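Hypothetical protein ORF-c20_032 (PDB 2NRQ) is of unknown function but resembles RNA-binding proteins in its structure, although a role in binding RNA seems unlikely. Local coordinates at residues K103-L106 with H110-V113; T26-F31 with L56-D61. All coordinates share one frame; numbering follows the deposited sequence.

In the fold
From the N terminus the chain runs along strand 7-14 into helix 20-30, turns into the hairpin of strands 39-46 and 52-60, and returns to that helix in contact 2, which closes a loop of 24 residues. Contact 1 opens only after contact 2 is complete, so the two stand in series and neither nests nor crosses. It closes a far shorter loop, with the last three residues of helix 103-109 between its segments. Their centres are 14 Å apart, yet they touch: F30 of helix 20-30 packs against L106, H110 and L112. Helix 20-30 is thus the shared element, tied to strand 52-60 in contact 2 and to helix 103-109 through contact 1.

Contact 1 (K103-L106 with H110-V113); sequences KQYL and HRLV
R111 N donates a hydrogen bond of 3.1 Å to Y105 O and ties the chain leaving helix 103-109 back to the last full turn. The bond is fairly straight at the hydrogen (156°), but the N-H comes down from above the carbonyl plane. The chain turns at H110, the first residue past the helix, where phi is positive, and H110 N reaches L106 O in a weaker, bent bond of 2.9 Å. These two bonds, from neighbouring N-H groups to neighbouring carbonyls, finish the helix and fold the following chain along its flank.

The Y105 side chain leans out over that returning chain. V113 lies over one face of the ring, with CG2 4.0 Å from the Y105 ring centroid and offset toward the rim, a CH-pi contact, while V113 CB sits 3.8 Å from Y105 CD2. On the CD1 and CE1 side R111 runs alongside the tyrosine, pointing the same way. A bend at chi3 helps bring its NH2 to Y105 CE1, the guanidinium plane turned 72° from the ring; the approach is oblique. The polar hold on this arginine lies elsewhere, for NH1 forms a salt bridge with E77.

Deeper in, L106 and L112 lie side by side, CD1 of L106 meeting CD2 of L112 at 3.6 Å. CG of L106 stands anti to the backbone N (chi1 -160°), which carries the branch toward L112.

Around the turn, V113 pairs by backbone hydrogen bonds with D102, just ahead of the helix, whereas the leucines rest on F30 of helix 20-30, and L106 also reaches T26 there and I121 of strand 121-126.

Contact 2 (T26-F31 with L56-D61); sequences TIESFF and LEYRFD
Y58 rises from strand 56-60 toward helix 26-30, and E28 crosses it at about a right angle, the carboxylate plane turned 63° from the ring. The phenol OH of Y58 donates a hydrogen bond of 2.6 Å to E28 OE2. That oxygen lies in the plane of the ring, at its edge on the CE1 side, yet the hydroxyl meets the carboxylate from above its own plane (37° out of it). E28 gets there with CG anti to the carbonyl carbon and a chain that stays extended beyond CG, which brings the carboxylate to the phenol.

On the CE2 side of the ring I27 approaches: its CG2 lies obliquely, 4.1 Å from Y58 CE2, and I27 CD1 reaches toward L56 CD2 at 4.4 Å. One isoleucine thus bridges two residues on the same side of the strand, with looser packing at the leucine. Farther along, F60 stacks on F68 of helix 62-73, and the F31 ring meets F68 with the planes at about 45°.

The helix and strand axes run nearly parallel, 20° apart, with 11.3 Å between them, a gap these long side chains span. From the neighbouring strand 7-14, I10 touches Y58 and V12 touches I27, so that helix 20-30 packs on the face of the sheet. A phenylalanine in place of Y58 would probably keep the packing on I27 but leave E28 without its hydroxyl donor.

E28 OE2 also makes a salt bridge with K40 of strand 39-46. The carboxylate thus answers a lysine and the hydroxyl of a buried tyrosine at once, and this shared oxygen, with the lysine likely to stabilise its negative charge, gives a mainly apolar helix-to-sheet interface one directional polar link.

Contact 1 (K103-L106 with H110-V113)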
loop_
_atom_site.group_PDB
_atom_site.type_symbol
_atom_site.label_atom_id
_atom_site.label_comp_id
_atom_site.label_asym_id
_atom_site.label_seq_id
_atom_site.Cartn_x
_atom_site.Cartn_y
_atom_site.Cartn_z
ATOM N N LYS A 103 4.951 8.225 -1.249
ATOM C CA LYS A 103 4.058 9.132 -0.530
ATOM C C LYS A 103 3.786 10.412 -1.315
ATOM O O LYS A 103 2.643 10.838 -1.444
ATOM C CB LYS A 103 4.645 9.498 0.836
ATOM C CG LYS A 103 4.400 8.451 1.892
ATOM C CD LYS A 103 4.733 8.951 3.295
ATOM C CE LYS A 103 6.223 9.054 3.522
ATOM N NZ LYS A 103 6.505 9.186 4.967
ATOM N N GLN A 104 4.851 11.018 -1.833
ATOM C CA GLN A 104 4.767 12.257 -2.608
ATOM C C GLN A 104 3.772 12.136 -3.758
ATOM O O GLN A 104 2.835 12.924 -3.863
ATOM C CB GLN A 104 6.145 12.617 -3.177
ATOM C CG GLN A 104 7.291 12.728 -2.151
ATOM C CD GLN A 104 7.958 11.389 -1.803
ATOM O OE1 GLN A 104 9.112 11.354 -1.366
ATOM N NE2 GLN A 104 7.232 10.291 -1.982
ATOM N N TYR A 105 3.985 11.141 -4.611
ATOM C CA TYR A 105 3.123 10.905 -5.755
ATOM C C TYR A 105 1.646 10.681 -5.458
ATOM O O TYR A 105 0.784 11.106 -6.235
ATOM C CB TYR A 105 3.644 9.718 -6.555
ATOM C CG TYR A 105 4.736 10.087 -7.521
ATOM C CD1 TYR A 105 4.459 10.854 -8.648
ATOM C CD2 TYR A 105 6.046 9.679 -7.308
ATOM C CE1 TYR A 105 5.454 11.202 -9.536
ATOM C CE2 TYR A 105 7.049 10.023 -8.187
ATOM C CZ TYR A 105 6.750 10.784 -9.302
ATOM O OH TYR A 105 7.750 11.114 -10.190
ATOM N N LEU A 106 1.340 10.014 -4.350
ATOM C CA LEU A 106 -0.055 9.742 -4.024
ATOM C C LEU A 106 -0.788 10.970 -3.492
ATOM O O LEU A 106 -1.911 11.251 -3.898
ATOM C CB LEU A 106 -0.165 8.606 -3.006
ATOM C CG LEU A 106 -1.552 7.959 -3.003
ATOM C CD1 LEU A 106 -1.598 6.892 -4.086
ATOM C CD2 LEU A 106 -1.860 7.342 -1.654
ATOM N N HIS A 110 -2.389 11.690 -6.697
ATOM C CA HIS A 110 -3.231 10.498 -6.628
ATOM C C HIS A 110 -2.680 9.430 -7.563
ATOM O O HIS A 110 -3.428 8.820 -8.321
ATOM C CB HIS A 110 -4.670 10.824 -7.036
ATOM C CG HIS A 110 -5.381 11.733 -6.083
ATOM N ND1 HIS A 110 -4.852 12.936 -5.665
ATOM C CD2 HIS A 110 -6.589 11.625 -5.482
ATOM C CE1 HIS A 110 -5.704 13.531 -4.849
ATOM N NE2 HIS A 110 -6.768 12.755 -4.721
ATOM N N ARG A 111 -1.374 9.199 -7.509
ATOM C CA ARG A 111 -0.772 8.211 -8.391
ATOM C C ARG A 111 0.140 7.223 -7.677
ATOM O O ARG A 111 1.038 7.610 -6.925
ATOM C CB ARG A 111 -0.003 8.923 -9.501
ATOM C CG ARG A 111 0.219 8.077 -10.738
ATOM C CD ARG A 111 0.305 8.961 -11.965
ATOM N NE ARG A 111 1.462 9.845 -11.915
ATOM C CZ ARG A 111 2.697 9.463 -12.219
ATOM N NH1 ARG A 111 2.936 8.211 -12.601
ATOM N NH2 ARG A 111 3.696 10.334 -12.136
ATOM N N LEU A 112 -0.104 5.941 -7.920
ATOM C CA LEU A 112 0.674 4.878 -7.315
ATOM C C LEU A 112 1.960 4.644 -8.081
ATOM O O LEU A 112 1.947 4.086 -9.167
ATOM C CB LEU A 112 -0.136 3.587 -7.292
ATOM C CG LEU A 112 -1.275 3.504 -6.289
ATOM C CD1 LEU A 112 -2.122 2.259 -6.567
ATOM C CD2 LEU A 112 -0.687 3.475 -4.883
ATOM N N VAL A 113 3.073 5.067 -7.508
ATOM C CA VAL A 113 4.369 4.895 -8.143
ATOM C C VAL A 113 5.295 4.166 -7.184
ATOM O O VAL A 113 5.620 4.679 -6.117
ATOM C CB VAL A 113 4.987 6.260 -8.511
ATOM C CG1 VAL A 113 6.423 6.084 -8.941
ATOM C CG2 VAL A 113 4.180 6.910 -9.610
#

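Contact 2 (T26-F31 with L56-D61)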
loop_
_atom_site.group_PDB
_atom_site.type_symbol
_atom_site.label_atom_id
_atom_site.label_comp_id
_atom_site.label_asym_id
_atom_site.label_seq_id
_atom_site.Cartn_x
_atom_site.Cartn_y
_atom_site.Cartn_z
ATOM N N THR A 26 -5.894 11.625 2.051
ATOM C CA THR A 26 -5.523 11.097 0.749
ATOM C C THR A 26 -5.707 9.587 0.740
ATOM O O THR A 26 -6.394 9.046 -0.131
ATOM C CB THR A 26 -4.056 11.424 0.380
ATOM O OG1 THR A 26 -3.898 12.838 0.243
ATOM C CG2 THR A 26 -3.678 10.765 -0.943
ATOM N N ILE A 27 -5.109 8.904 1.711
ATOM C CA ILE A 27 -5.222 7.447 1.757
ATOM C C ILE A 27 -6.649 6.937 1.964
ATOM O O ILE A 27 -7.104 6.041 1.253
ATOM C CB ILE A 27 -4.299 6.854 2.838
ATOM C CG1 ILE A 27 -2.838 7.166 2.489
ATOM C CG2 ILE A 27 -4.529 5.361 2.951
ATOM C CD1 ILE A 27 -1.820 6.511 3.385
ATOM N N GLU A 28 -7.366 7.511 2.921
ATOM C CA GLU A 28 -8.728 7.056 3.173
ATOM C C GLU A 28 -9.646 7.345 1.980
ATOM O O GLU A 28 -10.643 6.648 1.760
ATOM C CB GLU A 28 -9.263 7.686 4.461
ATOM C CG GLU A 28 -8.335 7.439 5.621
ATOM C CD GLU A 28 -8.944 7.721 6.974
ATOM O OE1 GLU A 28 -9.572 8.784 7.151
ATOM O OE2 GLU A 28 -8.777 6.872 7.870
ATOM N N SER A 29 -9.308 8.360 1.201
ATOM C CA SER A 29 -10.107 8.674 0.030
ATOM C C SER A 29 -9.719 7.764 -1.136
ATOM O O SER A 29 -10.554 7.077 -1.730
ATOM C CB SER A 29 -9.893 10.118 -0.380
ATOM O OG SER A 29 -10.428 10.312 -1.669
ATOM N N PHE A 30 -8.433 7.761 -1.454
ATOM C CA PHE A 30 -7.926 6.947 -2.539
ATOM C C PHE A 30 -8.420 5.501 -2.473
ATOM O O PHE A 30 -8.638 4.870 -3.497
ATOM C CB PHE A 30 -6.400 6.962 -2.516
ATOM C CG PHE A 30 -5.776 6.450 -3.780
ATOM C CD1 PHE A 30 -5.541 7.312 -4.853
ATOM C CD2 PHE A 30 -5.437 5.103 -3.908
ATOM C CE1 PHE A 30 -4.975 6.841 -6.036
ATOM C CE2 PHE A 30 -4.871 4.622 -5.086
ATOM C CZ PHE A 30 -4.640 5.493 -6.152
ATOM N N PHE A 31 -8.579 4.968 -1.270
ATOM C CA PHE A 31 -9.031 3.589 -1.118
ATOM C C PHE A 31 -10.477 3.513 -0.689
ATOM O O PHE A 31 -10.957 2.469 -0.237
ATOM C CB PHE A 31 -8.166 2.849 -0.104
ATOM C CG PHE A 31 -6.776 2.593 -0.584
ATOM C CD1 PHE A 31 -5.710 3.349 -0.107
ATOM C CD2 PHE A 31 -6.531 1.598 -1.527
ATOM C CE1 PHE A 31 -4.421 3.116 -0.559
ATOM C CE2 PHE A 31 -5.254 1.360 -1.985
ATOM C CZ PHE A 31 -4.191 2.120 -1.499
ATOM N N LEU A 56 0.719 4.839 11.055
ATOM C CA LEU A 56 -0.655 4.731 10.607
ATOM C C LEU A 56 -0.831 3.392 9.915
ATOM O O LEU A 56 -0.066 3.058 9.022
ATOM C CB LEU A 56 -0.957 5.879 9.643
ATOM C CG LEU A 56 -2.212 5.798 8.786
ATOM C CD1 LEU A 56 -3.446 5.909 9.649
ATOM C CD2 LEU A 56 -2.159 6.916 7.748
ATOM N N GLU A 57 -1.834 2.624 10.331
ATOM C CA GLU A 57 -2.084 1.310 9.740
ATOM C C GLU A 57 -3.546 1.054 9.415
ATOM O O GLU A 57 -4.450 1.627 10.017
ATOM C CB GLU A 57 -1.596 0.224 10.681
ATOM C CG GLU A 57 -0.125 0.304 10.986
ATOM C CD GLU A 57 0.237 -0.485 12.228
ATOM O OE1 GLU A 57 -0.289 -0.131 13.298
ATOM O OE2 GLU A 57 1.032 -1.452 12.146
ATOM N N TYR A 58 -3.770 0.189 8.441
ATOM C CA TYR A 58 -5.114 -0.194 8.034
ATOM C C TYR A 58 -5.054 -1.678 7.772
ATOM O O TYR A 58 -4.192 -2.153 7.024
ATOM C CB TYR A 58 -5.529 0.517 6.759
ATOM C CG TYR A 58 -5.758 1.992 6.929
ATOM C CD1 TYR A 58 -7.007 2.485 7.316
ATOM C CD2 TYR A 58 -4.716 2.907 6.720
ATOM C CE1 TYR A 58 -7.209 3.852 7.489
ATOM C CE2 TYR A 58 -4.916 4.261 6.890
ATOM C CZ TYR A 58 -6.161 4.726 7.269
ATOM O OH TYR A 58 -6.364 6.074 7.383
ATOM N N ARG A 59 -5.954 -2.418 8.401
ATOM C CA ARG A 59 -5.976 -3.849 8.211
ATOM C C ARG A 59 -7.214 -4.193 7.423
ATOM O O ARG A 59 -8.269 -3.612 7.628
ATOM C CB ARG A 59 -5.996 -4.583 9.548
ATOM C CG ARG A 59 -5.385 -5.957 9.461
ATOM C CD ARG A 59 -6.295 -7.031 10.003
ATOM N N PHE A 60 -7.058 -5.125 6.496
ATOM C CA PHE A 60 -8.155 -5.592 5.662
ATOM C C PHE A 60 -8.284 -7.072 5.951
ATOM O O PHE A 60 -7.292 -7.802 5.928
ATOM C CB PHE A 60 -7.827 -5.376 4.192
ATOM C CG PHE A 60 -7.863 -3.936 3.771
ATOM C CD1 PHE A 60 -9.057 -3.349 3.371
ATOM C CD2 PHE A 60 -6.703 -3.169 3.768
ATOM C CE1 PHE A 60 -9.102 -2.024 2.966
ATOM C CE2 PHE A 60 -6.735 -1.841 3.367
ATOM C CZ PHE A 60 -7.941 -1.265 2.963
ATOM N N ASP A 61 -9.495 -7.503 6.272
ATOM C CA ASP A 61 -9.758 -8.908 6.557
ATOM C C ASP A 61 -9.846 -9.607 5.208
ATOM O O ASP A 61 -9.860 -8.945 4.172
ATOM C CB ASP A 61 -11.091 -9.043 7.300
ATOM C CG ASP A 61 -12.237 -8.337 6.576
ATOM O OD1 ASP A 61 -12.535 -8.713 5.416
ATOM O OD2 ASP A 61 -12.833 -7.403 7.165
#